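Local coordinates for protein response regulator (Colwellia psychrerythraea, PDB 3EQZ) that is a response regulator with a CheY-like receiver domain, the kind of module that generally relays signals in two-component systems, at residues T21-E24 against P25-N29. Sequence-based numbering, arbitrary orientation.
Sequences TIVE and PIFGN
Val23 O is gripped by two backbone donors of the turn that follows it, Ile26 N at 2.9 Å and Phe27 N at 2.7 Å. The oxygen lies where helix 13-23 gives way to the loop leading to strand 30-33, in a CheY-like receiver fold. The two bonds differ in geometry. The bond from Phe27 N is nearly straight, 172° at the hydrogen, and meets the oxygen almost end-on, in line with the carbonyl bond; that from Ile26 N is bent, 144°, with the donor above the carbonyl plane. The donors lie three and four residues on from the acceptor, so one carbonyl ties the turn to the helix twice. Pro25, having no N-H to offer, instead lays its ring against the helix backbone, with CD 3.1 Å from Thr21 O. Ile26 CD1 comes to 3.7 Å from Ile22 O, and the same side chain touches Thr120 of helix 112-124. On the buried side, Val23 CG1 lies 3.9 Å from Phe27 CB. The valine places this methyl anti to its own nitrogen, while Phe27 has CG anti to its carbonyl carbon (chi1 -72°), which leads the ring away from Val23 and its neighbours. Both residues also touch Val6 of strand 6-9, and they reach strand 49-53 through Ile51 and Ile49, respectively, so the turn is packed against the sheet. Beyond Phe27, Gly28 returns toward the carbonyl four residues back, its CA making a CA-H...O contact of 3.6 Å with Glu24 O.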
loop_
_atom_site.group_PDB
_atom_site.type_symbol
_atom_site.label_atom_id
_atom_site.label_comp_id
_atom_site.label_asym_id
_atom_site.label_seq_id
_atom_site.Cartn_x
_atom_site.Cartn_y
_atom_site.Cartn_z
ATOM N N THR B 21 21.254 4.608 23.225
ATOM C CA THR B 21 22.692 4.430 23.172
ATOM C C THR B 21 23.263 4.736 21.779
ATOM O O THR B 21 24.402 5.163 21.661
ATOM C CB THR B 21 23.125 3.027 23.653
ATOM O OG1 THR B 21 22.595 2.028 22.768
ATOM C CG2 THR B 21 22.630 2.757 25.089
ATOM N N ILE B 22 22.464 4.576 20.732
ATOM C CA ILE B 22 22.913 4.906 19.399
ATOM C C ILE B 22 22.897 6.415 19.156
ATOM O O ILE B 22 23.753 6.945 18.485
ATOM C CB ILE B 22 22.046 4.169 18.317
ATOM C CG1 ILE B 22 22.426 2.703 18.269
ATOM C CG2 ILE B 22 22.268 4.775 16.915
ATOM C CD1 ILE B 22 21.301 1.821 17.816
ATOM N N VAL B 23 21.919 7.121 19.719
ATOM C CA VAL B 23 21.794 8.551 19.471
ATOM C C VAL B 23 22.748 9.396 20.315
ATOM O O VAL B 23 23.212 10.467 19.890
ATOM C CB VAL B 23 20.326 9.057 19.754
ATOM C CG1 VAL B 23 20.268 10.583 19.714
ATOM C CG2 VAL B 23 19.279 8.412 18.783
ATOM N N GLU B 24 22.987 8.976 21.541
ATOM C CA GLU B 24 23.625 9.911 22.444
ATOM C C GLU B 24 25.055 10.311 22.022
ATOM O O GLU B 24 25.448 11.452 22.192
ATOM C CB GLU B 24 23.628 9.356 23.868
ATOM C CG GLU B 24 23.898 10.429 24.911
ATOM C CD GLU B 24 23.467 9.995 26.330
ATOM O OE1 GLU B 24 23.250 8.780 26.536
ATOM O OE2 GLU B 24 23.330 10.866 27.223
ATOM N N PRO B 25 25.851 9.370 21.472
ATOM C CA PRO B 25 27.194 9.832 21.062
ATOM C C PRO B 25 27.128 10.863 19.956
ATOM O O PRO B 25 28.108 11.582 19.715
ATOM C CB PRO B 25 27.867 8.540 20.531
ATOM C CG PRO B 25 27.263 7.451 21.376
ATOM C CD PRO B 25 25.755 7.899 21.461
ATOM N N ILE B 26 25.994 10.953 19.270
ATOM C CA ILE B 26 25.906 11.834 18.121
ATOM C C ILE B 26 25.141 13.106 18.473
ATOM O O ILE B 26 25.562 14.192 18.112
ATOM C CB ILE B 26 25.230 11.115 16.886
ATOM C CG1 ILE B 26 26.014 9.830 16.555
ATOM C CG2 ILE B 26 25.143 12.083 15.711
ATOM C CD1 ILE B 26 25.337 8.786 15.673
ATOM N N PHE B 27 23.992 12.968 19.142
ATOM C CA PHE B 27 23.224 14.133 19.570
ATOM C C PHE B 27 23.123 14.034 21.078
ATOM O O PHE B 27 22.291 13.291 21.595
ATOM C CB PHE B 27 21.775 14.114 19.004
ATOM C CG PHE B 27 21.670 14.384 17.527
ATOM C CD1 PHE B 27 21.379 15.654 17.059
ATOM C CD2 PHE B 27 21.858 13.353 16.605
ATOM C CE1 PHE B 27 21.284 15.916 15.680
ATOM C CE2 PHE B 27 21.751 13.608 15.213
ATOM C CZ PHE B 27 21.470 14.892 14.747
ATOM N N GLY B 28 23.935 14.784 21.803
ATOM C CA GLY B 28 24.015 14.583 23.233
ATOM C C GLY B 28 22.743 14.936 23.963
ATOM O O GLY B 28 22.479 14.369 25.005
ATOM N N ASN B 29 21.955 15.868 23.422
ATOM C CA ASN B 29 20.701 16.325 24.050
ATOM C C ASN B 29 19.519 15.421 23.708
ATOM O O ASN B 29 18.583 15.829 23.024
ATOM C CB ASN B 29 20.367 17.771 23.618
ATOM C CG ASN B 29 21.448 18.764 24.039
ATOM O OD1 ASN B 29 22.044 18.630 25.140
ATOM N ND2 ASN B 29 21.734 19.750 23.171
#